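Local coordinates for CysQ, sulfite synthesis pathway protein (Bacteroides thetaiotaomicron VPI-5482, PDB 3B8B) that probably converts adenosine 3',5'-bisphosphate to AMP and phosphate in a magnesium-dependent reaction, as a member of the inositol monophosphatase superfamily, at residues A[103-108]-A[246-250]; A[179-183]-A[231-235]. All blocks are in the same frame, centred on the assembly; numbering follows the deposited sequence. Where two conformers were deposited one is given.

Contact 1. Residues A[103-108]-A[246-250]; sequences IVDPLD and EWDTA
Three carboxylates, those of Asp105, Asp108 and Asp248, converge where strand 100-108 meets helix 246-258. They belong to the DPLDGT and WDTAAG sequence signatures of the inositol monophosphatase family, and all three are predicted magnesium ligands. The groups of Asp108 and Asp248 stack with their planes 29° apart, Asp108 OD1 lying 3.2 Å from Asp248 OD1. Both oxygens are acceptors; water 2 lies 2.7 Å from Asp108 OD1 and from Asp248 OD2, though it has fewer protons to give than acceptors around it. The separation modelled between Asp105 and Asp248 is too short to interpret. Asp105 OD1 closes an Asx turn, accepting from Leu107 N (3.1 Å), which meets it from above the carboxylate plane. Ser223 OG is hydrogen-bonded to Asp108 OD2, and an alanine in place of Asp108 would probably leave that hydroxyl without its carboxylate mate and take one ligand from the predicted metal site. Beside Asp105, CG of Trp247 sits between backbone N and carbonyl carbon (chi1 44°), bringing CD1 of the indole to 3.8 Å from Asp105 CB. Ile103 turns CG2 against Trp247 CB, while its CB faces the methyl of Ala250. The axes of strand 103-105 and helix 246-250 are nearly perpendicular (99°), and water 1 links their backbones, donating to Ile103 O at 3.0 Å and to Trp247 O at 2.8 Å.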
loop_
_atom_site.group_PDB
_atom_site.type_symbol
_atom_site.label_atom_id
_atom_site.label_comp_id
_atom_site.label_asym_id
_atom_site.label_seq_id
_atom_site.Cartn_x
_atom_site.Cartn_y
_atom_site.Cartn_z
ATOM N N ILE A 103 2.723 9.412 4.735
ATOM C CA ILE A 103 3.374 9.155 3.451
ATOM C C ILE A 103 2.339 8.479 2.554
ATOM O O ILE A 103 1.822 7.382 2.876
ATOM C CB ILE A 103 4.650 8.304 3.579
ATOM C CG1 ILE A 103 5.618 8.955 4.566
ATOM C CG2 ILE A 103 5.329 8.173 2.189
ATOM C CD1 ILE A 103 6.999 8.291 4.645
ATOM N N VAL A 104 2.029 9.158 1.448
ATOM C CA VAL A 104 0.835 8.850 0.640
ATOM C C VAL A 104 1.124 8.707 -0.846
ATOM O O VAL A 104 1.847 9.519 -1.411
ATOM C CB VAL A 104 -0.183 9.996 0.810
ATOM C CG1 VAL A 104 -1.385 9.825 -0.138
ATOM C CG2 VAL A 104 -0.642 10.083 2.288
ATOM N N ASP A 105 0.572 7.669 -1.464
ATOM C CA ASP A 105 0.442 7.636 -2.919
ATOM C C ASP A 105 -1.037 7.513 -3.236
ATOM O O ASP A 105 -1.630 6.467 -3.008
ATOM C CB ASP A 105 1.228 6.521 -3.593
ATOM C CG ASP A 105 1.218 6.649 -5.123
ATOM O OD1 ASP A 105 0.489 7.509 -5.664
ATOM O OD2 ASP A 105 1.989 5.891 -5.789
ATOM N N PRO A 106 -1.625 8.593 -3.732
ATOM C CA PRO A 106 -3.079 8.564 -3.991
ATOM C C PRO A 106 -3.512 7.536 -5.028
ATOM O O PRO A 106 -4.656 7.076 -4.997
ATOM C CB PRO A 106 -3.379 9.993 -4.489
ATOM C CG PRO A 106 -2.242 10.814 -3.962
ATOM C CD PRO A 106 -1.050 9.910 -4.042
ATOM N N LEU A 107 -2.618 7.162 -5.938
ATOM C CA LEU A 107 -2.977 6.238 -7.017
ATOM C C LEU A 107 -1.684 5.583 -7.508
ATOM O O LEU A 107 -0.961 6.142 -8.363
ATOM C CB LEU A 107 -3.697 6.963 -8.142
ATOM C CG LEU A 107 -4.413 6.104 -9.194
ATOM C CD1 LEU A 107 -5.144 7.004 -10.215
ATOM C CD2 LEU A 107 -3.504 5.111 -9.862
ATOM N N ASP A 108 -1.402 4.415 -6.953
ATOM C CA ASP A 108 -0.263 3.598 -7.398
ATOM C C ASP A 108 -0.723 2.562 -8.420
ATOM O O ASP A 108 -1.762 1.921 -8.255
ATOM C CB ASP A 108 0.420 2.860 -6.264
ATOM C CG ASP A 108 1.685 2.132 -6.735
ATOM O OD1 ASP A 108 2.520 2.775 -7.416
ATOM O OD2 ASP A 108 1.759 0.918 -6.513
ATOM N N GLU A 246 9.096 5.421 -1.541
ATOM C CA GLU A 246 8.612 5.207 -0.168
ATOM C C GLU A 246 7.097 5.126 -0.049
ATOM O O GLU A 246 6.566 4.303 0.677
ATOM C CB GLU A 246 9.091 6.292 0.769
ATOM C CG GLU A 246 10.582 6.227 1.133
ATOM C CD GLU A 246 10.953 7.213 2.215
ATOM O OE1 GLU A 246 10.041 7.695 2.949
ATOM O OE2 GLU A 246 12.157 7.490 2.382
ATOM N N TRP A 247 6.415 6.017 -0.754
ATOM C CA TRP A 247 4.954 6.082 -0.690
ATOM C C TRP A 247 4.251 4.870 -1.276
ATOM O O TRP A 247 3.073 4.654 -1.008
ATOM C CB TRP A 247 4.418 7.382 -1.315
ATOM C CG TRP A 247 5.003 7.823 -2.575
ATOM C CD1 TRP A 247 4.969 7.192 -3.806
ATOM C CD2 TRP A 247 5.718 9.033 -2.767
ATOM N NE1 TRP A 247 5.645 7.965 -4.734
ATOM C CE2 TRP A 247 6.099 9.095 -4.120
ATOM C CE3 TRP A 247 6.060 10.087 -1.921
ATOM C CZ2 TRP A 247 6.824 10.168 -4.635
ATOM C CZ3 TRP A 247 6.784 11.150 -2.436
ATOM C CH2 TRP A 247 7.160 11.172 -3.776
ATOM N N ASP A 248 4.948 4.050 -2.076
ATOM C CA ASP A 248 4.335 2.838 -2.569
ATOM C C ASP A 248 4.518 1.612 -1.691
ATOM O O ASP A 248 3.886 0.593 -1.929
ATOM C CB ASP A 248 4.744 2.619 -3.995
ATOM C CG ASP A 248 4.201 3.724 -4.872
ATOM O OD1 ASP A 248 3.027 4.163 -4.613
ATOM O OD2 ASP A 248 4.922 4.210 -5.732
ATOM N N THR A 249 5.413 1.714 -0.709
ATOM C CA THR A 249 5.614 0.619 0.214
ATOM C C THR A 249 5.153 0.874 1.653
ATOM O O THR A 249 4.874 -0.079 2.377
ATOM C CB THR A 249 7.090 0.163 0.268
ATOM O OG1 THR A 249 7.937 1.208 0.716
ATOM C CG2 THR A 249 7.563 -0.351 -1.136
ATOM N N ALA A 250 5.118 2.133 2.079
ATOM C CA ALA A 250 4.936 2.431 3.488
ATOM C C ALA A 250 3.644 1.831 4.047
ATOM O O ALA A 250 3.655 1.190 5.107
ATOM C CB ALA A 250 4.995 3.968 3.723
HETATM O O HOH W 1 2.110 4.632 1.655
HETATM O O HOH W 2 3.585 5.194 -7.833
#

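Contact 2. Residues A[179-183]-A[231-235]; sequences RMPLA and AEGKA
Pro181, preceded by a cis peptide bond, lies against the C-terminal end of helix 225-232, its CA 4.2 Å from that of Glu232. The helix ends in a Schellman motif, and Gly233, at positive phi (87°), has no side chain to crowd Pro181 or the carbonyl oxygen before it. The irregular segment 179-183 is tied to the helix end by one hydrogen bond, from Leu182 N to Glu232 O (2.9 Å). Leu182 lays CD1 across the Glu232 side chain, 3.4 Å from CG. With its CG anti to the backbone N (chi1 -164°), the glutamate extends its carboxylate past this methyl. In the conformer given, Lys234 NZ makes a salt bridge to Glu232 OE2 (2.8 Å), though a second lysine conformer makes this pairing doubtful. On the buried side, selenium SE of Met180, a selenomethionine, rests 3.9 Å from Glu232 CA. The contact joins several elements of the fold: Glu232 OE1 pairs with Lys156, and Met180 packs among Tyr146 of strand 144-149, Ala154 of strand 153-155 and Ile255 of helix 246-258.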
loop_
_atom_site.group_PDB
_atom_site.type_symbol
_atom_site.label_atom_id
_atom_site.label_comp_id
_atom_site.label_asym_id
_atom_site.label_seq_id
_atom_site.Cartn_x
_atom_site.Cartn_y
_atom_site.Cartn_z
ATOM N N ARG A 179 -9.050 -10.461 10.543
ATOM C CA ARG A 179 -7.678 -10.286 10.977
ATOM C C ARG A 179 -6.727 -11.095 10.093
ATOM O O ARG A 179 -7.007 -12.264 9.754
ATOM C CB ARG A 179 -7.513 -10.704 12.442
ATOM C CG ARG A 179 -6.138 -10.336 12.942
ATOM C CD ARG A 179 -6.035 -10.313 14.404
ATOM N NE ARG A 179 -4.699 -9.876 14.791
ATOM C CZ ARG A 179 -4.409 -9.291 15.941
ATOM N NH1 ARG A 179 -5.369 -9.072 16.841
ATOM N NH2 ARG A 179 -3.153 -8.955 16.209
HETATM N N MSE A 180 -5.598 -10.492 9.760
HETATM C CA MSE A 180 -4.604 -11.139 8.916
HETATM C C MSE A 180 -3.430 -11.649 9.746
HETATM O O MSE A 180 -3.110 -11.081 10.773
HETATM C CB MSE A 180 -4.147 -10.173 7.821
HETATM C CG MSE A 180 -5.261 -10.009 6.782
HETATM SE SE MSE A 180 -4.603 -9.131 5.167
HETATM C CE MSE A 180 -4.514 -7.619 6.173
ATOM N N PRO A 181 -2.790 -12.724 9.298
ATOM C CA PRO A 181 -3.057 -13.461 8.072
ATOM C C PRO A 181 -4.308 -14.327 8.152
ATOM O O PRO A 181 -4.725 -14.740 9.245
ATOM C CB PRO A 181 -1.808 -14.348 7.910
ATOM C CG PRO A 181 -1.294 -14.526 9.277
ATOM C CD PRO A 181 -1.627 -13.266 10.028
ATOM N N LEU A 182 -4.875 -14.613 6.993
ATOM C CA LEU A 182 -6.086 -15.399 6.916
ATOM C C LEU A 182 -5.662 -16.835 6.861
ATOM O O LEU A 182 -4.733 -17.188 6.134
ATOM C CB LEU A 182 -6.898 -15.013 5.695
ATOM C CG LEU A 182 -7.224 -13.530 5.569
ATOM C CD1 LEU A 182 -7.927 -13.284 4.240
ATOM C CD2 LEU A 182 -8.086 -13.090 6.702
ATOM N N ALA A 183 -6.310 -17.666 7.672
ATOM C CA ALA A 183 -5.872 -19.051 7.828
ATOM C C ALA A 183 -6.177 -19.846 6.563
ATOM O O ALA A 183 -7.361 -20.094 6.259
ATOM C CB ALA A 183 -6.540 -19.720 9.051
ATOM N N ALA A 231 1.080 -10.408 3.648
ATOM C CA ALA A 231 0.417 -10.150 4.913
ATOM C C ALA A 231 -0.795 -11.082 5.109
ATOM O O ALA A 231 -1.109 -11.475 6.231
ATOM C CB ALA A 231 -0.008 -8.663 4.976
ATOM N N GLU A 232 -1.479 -11.425 4.012
ATOM C CA GLU A 232 -2.664 -12.272 4.054
ATOM C C GLU A 232 -2.334 -13.742 4.269
ATOM O O GLU A 232 -3.184 -14.503 4.697
ATOM C CB GLU A 232 -3.460 -12.115 2.743
ATOM C CG GLU A 232 -4.855 -12.637 2.840
ATOM C CD GLU A 232 -5.748 -12.223 1.661
ATOM O OE1 GLU A 232 -5.531 -11.144 1.071
ATOM O OE2 GLU A 232 -6.618 -13.076 1.329
ATOM N N GLY A 233 -1.087 -14.112 4.020
ATOM C CA GLY A 233 -0.653 -15.504 4.039
ATOM C C GLY A 233 -0.846 -16.200 2.705
ATOM O O GLY A 233 -0.693 -17.426 2.640
ATOM N N LYS A 234 -1.163 -15.463 1.652
ATOM C CA LYS A 234 -1.394 -16.039 0.318
ATOM C C LYS A 234 -0.106 -16.235 -0.475
ATOM O O LYS A 234 -0.088 -16.966 -1.488
ATOM C CB LYS A 234 -2.355 -15.167 -0.490
ATOM C CG LYS A 234 -3.771 -15.063 0.079
ATOM C CD LYS A 234 -4.517 -16.394 0.053
ATOM C CE LYS A 234 -6.030 -16.223 0.280
ATOM N NZ LYS A 234 -6.412 -15.878 1.689
ATOM N N ALA A 235 0.969 -15.615 -0.029
ATOM C CA ALA A 235 2.280 -15.768 -0.666
ATOM C C ALA A 235 3.335 -15.784 0.426
ATOM O O ALA A 235 3.161 -15.130 1.461
ATOM C CB ALA A 235 2.529 -14.626 -1.648
HETATM O O HOH W 3 -4.142 -17.104 3.356
#

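How the contacts relate
The two contacts are about 21 Å apart between centres and do not touch. Contact 1 is buried near the centre of the molecule, whereas contact 2 is only partly buried and lies away from the predicted metal and substrate sites. In sequence, contact 2 falls wholly between the two segments of contact 1. Helix 246-258, whose N-terminal part supplies Asp248 to contact 1, flanks contact 2 through Ile255. Likewise strand 100-108 of the six-stranded sheet is part of contact 1, while strands 144-149 and 153-155 only border contact 2. Contact 1 sets acidic groups, gathered for predicted magnesium, beside an apolar patch, while contact 2 joins by a backbone bond and apolar cover.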